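Local coordinates for Non-structural protein (Porcine reproductive and respiratory syndrome virus, PDB 3IFU) that is the leader protease Nsp1alpha, a zinc-binding papain-like cysteine protease that probably inhibits host interferon-beta production, at residues Phe82-Met87 against Thr114-Leu119. Residues are numbered along the deposited sequence; the frame is centred on the assembly and turned at random.
Sequences FPIARM and TVLKTL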
ATOM      1  N   PHE A  82      -3.427   8.459  -5.743  1.00 36.62           N
ATOM      2  CA  PHE A  82      -2.473   8.110  -4.699  1.00 36.94           C
ATOM      3  C   PHE A  82      -1.387   7.113  -5.137  1.00 36.52           C
ATOM      4  O   PHE A  82      -0.201   7.360  -4.921  1.00 40.16           O
ATOM      5  CB  PHE A  82      -3.196   7.564  -3.460  1.00 38.03           C
ATOM      6  CG  PHE A  82      -2.266   7.177  -2.354  1.00 37.46           C
ATOM      7  CD1 PHE A  82      -1.579   8.148  -1.633  1.00 37.97           C
ATOM      8  CD2 PHE A  82      -2.010   5.838  -2.082  1.00 37.53           C
ATOM      9  CE1 PHE A  82      -0.639   7.795  -0.663  1.00 35.92           C
ATOM     10  CE2 PHE A  82      -1.074   5.476  -1.115  1.00 36.87           C
ATOM     11  CZ  PHE A  82      -0.387   6.461  -0.406  1.00 37.06           C
ATOM     12  N   PRO A  83      -1.769   5.966  -5.735  1.00 36.07           N
ATOM     13  CA  PRO A  83      -0.753   4.995  -6.165  1.00 34.80           C
ATOM     14  C   PRO A  83       0.291   5.570  -7.127  1.00 35.35           C
ATOM     15  O   PRO A  83       1.486   5.291  -6.998  1.00 34.88           O
ATOM     16  CB  PRO A  83      -1.583   3.893  -6.812  1.00 31.83           C
ATOM     17  CG  PRO A  83      -2.830   3.935  -6.026  1.00 32.68           C
ATOM     18  CD  PRO A  83      -3.119   5.409  -5.921  1.00 32.72           C
ATOM     19  N   ILE A  84      -0.158   6.363  -8.098  1.00 37.11           N
ATOM     20  CA  ILE A  84       0.770   6.966  -9.055  1.00 38.64           C
ATOM     21  C   ILE A  84       1.705   7.944  -8.342  1.00 38.85           C
ATOM     22  O   ILE A  84       2.894   8.000  -8.635  1.00 39.48           O
ATOM     23  CB  ILE A  84       0.024   7.712 -10.193  1.00 37.26           C
ATOM     24  CG1 ILE A  84      -0.700   6.706 -11.090  1.00 34.06           C
ATOM     25  CG2 ILE A  84       1.005   8.538 -10.999  1.00 34.01           C
ATOM     26  CD1 ILE A  84      -1.676   7.330 -12.061  1.00 33.54           C
ATOM     27  N   ALA A  85       1.169   8.705  -7.400  1.00 38.69           N
ATOM     28  CA  ALA A  85       1.992   9.648  -6.665  1.00 40.34           C
ATOM     29  C   ALA A  85       2.989   8.936  -5.745  1.00 40.65           C
ATOM     30  O   ALA A  85       4.153   9.328  -5.676  1.00 40.75           O
ATOM     31  CB  ALA A  85       1.115  10.595  -5.857  1.00 40.85           C
ATOM     32  N   ARG A  86       2.552   7.891  -5.043  1.00 39.74           N
ATOM     33  CA  ARG A  86       3.469   7.196  -4.144  1.00 42.45           C
ATOM     34  C   ARG A  86       4.606   6.481  -4.847  1.00 42.17           C
ATOM     35  O   ARG A  86       5.745   6.532  -4.393  1.00 42.96           O
ATOM     36  CB  ARG A  86       2.757   6.166  -3.272  1.00 44.41           C
ATOM     37  CG  ARG A  86       3.639   5.722  -2.104  1.00 47.45           C
ATOM     38  CD  ARG A  86       3.487   6.709  -0.954  1.00 53.36           C
ATOM     39  NE  ARG A  86       4.726   7.138  -0.295  1.00 56.29           N
ATOM     40  CZ  ARG A  86       5.752   7.719  -0.909  1.00 56.05           C
ATOM     41  NH1 ARG A  86       5.719   7.933  -2.216  1.00 56.94           N
ATOM     42  NH2 ARG A  86       6.793   8.142  -0.206  1.00 54.72           N
ATOM     43  N   MET A  87       4.291   5.796  -5.941  1.00 41.99           N
ATOM     44  CA  MET A  87       5.293   5.055  -6.697  1.00 41.64           C
ATOM     45  C   MET A  87       6.192   5.982  -7.495  1.00 42.25           C
ATOM     46  O   MET A  87       7.242   5.579  -7.978  1.00 43.08           O
ATOM     47  CB  MET A  87       4.609   4.079  -7.653  1.00 39.59           C
ATOM     48  CG  MET A  87       3.527   3.233  -7.004  1.00 40.08           C
ATOM     49  SD  MET A  87       2.895   1.916  -8.062  1.00 40.05           S
ATOM     50  CE  MET A  87       1.731   2.788  -9.069  1.00 37.89           C
ATOM     51  N   THR A 114      -1.245   9.581 -22.449  1.00 52.58           N
ATOM     52  CA  THR A 114      -0.653  10.902 -22.523  1.00 53.79           C
ATOM     53  C   THR A 114      -0.486  11.522 -21.136  1.00 54.72           C
ATOM     54  O   THR A 114       0.535  12.151 -20.857  1.00 55.34           O
ATOM     55  CB  THR A 114      -1.502  11.817 -23.433  1.00 53.48           C
ATOM     56  OG1 THR A 114      -1.331  11.411 -24.799  1.00 52.87           O
ATOM     57  CG2 THR A 114      -1.099  13.268 -23.273  1.00 51.02           C
ATOM     58  N   VAL A 115      -1.476  11.341 -20.267  1.00 54.81           N
ATOM     59  CA  VAL A 115      -1.392  11.884 -18.918  1.00 53.11           C
ATOM     60  C   VAL A 115      -0.342  11.124 -18.109  1.00 52.09           C
ATOM     61  O   VAL A 115       0.268  11.682 -17.197  1.00 53.01           O
ATOM     62  CB  VAL A 115      -2.751  11.815 -18.192  1.00 52.89           C
ATOM     63  CG1 VAL A 115      -2.592  12.229 -16.736  1.00 52.35           C
ATOM     64  CG2 VAL A 115      -3.735  12.742 -18.864  1.00 52.73           C
ATOM     65  N   LEU A 116      -0.127   9.856 -18.440  1.00 50.46           N
ATOM     66  CA  LEU A 116       0.878   9.069 -17.734  1.00 50.97           C
ATOM     67  C   LEU A 116       2.271   9.491 -18.203  1.00 52.30           C
ATOM     68  O   LEU A 116       3.231   9.445 -17.439  1.00 53.03           O
ATOM     69  CB  LEU A 116       0.658   7.571 -17.970  1.00 48.67           C
ATOM     70  CG  LEU A 116      -0.599   6.963 -17.340  1.00 48.41           C
ATOM     71  CD1 LEU A 116      -0.744   5.509 -17.756  1.00 47.82           C
ATOM     72  CD2 LEU A 116      -0.519   7.079 -15.833  1.00 48.85           C
ATOM     73  N   LYS A 117       2.374   9.903 -19.464  1.00 53.89           N
ATOM     74  CA  LYS A 117       3.645  10.361 -20.016  1.00 54.26           C
ATOM     75  C   LYS A 117       3.997  11.703 -19.388  1.00 52.58           C
ATOM     76  O   LYS A 117       5.141  11.931 -19.014  1.00 52.94           O
ATOM     77  CB  LYS A 117       3.558  10.507 -21.536  1.00 56.08           C
ATOM     78  CG  LYS A 117       3.470   9.181 -22.266  1.00 61.17           C
ATOM     79  CD  LYS A 117       3.164   9.367 -23.751  1.00 64.84           C
ATOM     80  CE  LYS A 117       3.093   8.021 -24.487  1.00 64.70           C
ATOM     81  NZ  LYS A 117       2.640   8.179 -25.903  1.00 64.56           N
ATOM     82  N   THR A 118       3.010  12.587 -19.273  1.00 50.75           N
ATOM     83  CA  THR A 118       3.222  13.903 -18.668  1.00 51.58           C
ATOM     84  C   THR A 118       3.714  13.724 -17.223  1.00 51.53           C
ATOM     85  O   THR A 118       4.547  14.494 -16.729  1.00 49.06           O
ATOM     86  CB  THR A 118       1.907  14.739 -18.661  1.00 51.30           C
ATOM     87  OG1 THR A 118       1.411  14.867 -19.998  1.00 51.31           O
ATOM     88  CG2 THR A 118       2.150  16.127 -18.097  1.00 50.12           C
ATOM     89  N   LEU A 119       3.194  12.691 -16.565  1.00 51.36           N
ATOM     90  CA  LEU A 119       3.552  12.379 -15.188  1.00 51.43           C
ATOM     91  C   LEU A 119       4.816  11.526 -15.098  1.00 52.93           C
ATOM     92  O   LEU A 119       5.242  11.157 -14.003  1.00 51.76           O
ATOM     93  CB  LEU A 119       2.393  11.661 -14.492  1.00 51.00           C
ATOM     94  CG  LEU A 119       1.138  12.492 -14.226  1.00 48.85           C
ATOM     95  CD1 LEU A 119       0.130  11.651 -13.479  1.00 48.72           C
ATOM     96  CD2 LEU A 119       1.505  13.728 -13.415  1.00 47.64           C
TER
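Two short helices in the helical part of the papain-like cysteine protease domain, 81-87 and 113-118, meet where I84 of the first touches L116 of the second and L119, the residue just after it. The joint is small and wholly apolar, made by three buried side chains. I84 reaches across with both branches. Its CD1 comes to 4.0 Å from CD2 of L116, and its CG2 to 4.1 Å from CD1 of L119. Branching at CB splits the side chain, and chi1 of -69°, with CG1 beside the backbone N and CG2 anti to it, turns the two arms so that each meets its own leucine. The side chain of I84 crosses each leucine at about a right angle, which leaves methyl-to-methyl contacts in place of long flanks laid together. L119 starts out toward I84, whereas L116 arrives through the extended end of its chain. The backbones stay apart: the closest CA atoms, those of I84 and L119, are 8.6 Å from each other, a gap suited to branched aliphatic residues. On the outer side T118 suits an exposed turn: its OG1 bonds to T114 O at 3.0 Å, while T118 N reaches that oxygen from the opposite face of its plane. Around the joint, V121 and V140 also touch I84, and helix 94-108 packs against both segments through M98 and E104. This is aliphatic core packing between helices of a papain-like protease fold, with the side chain of I84 about 13 Å from a bound zinc ion.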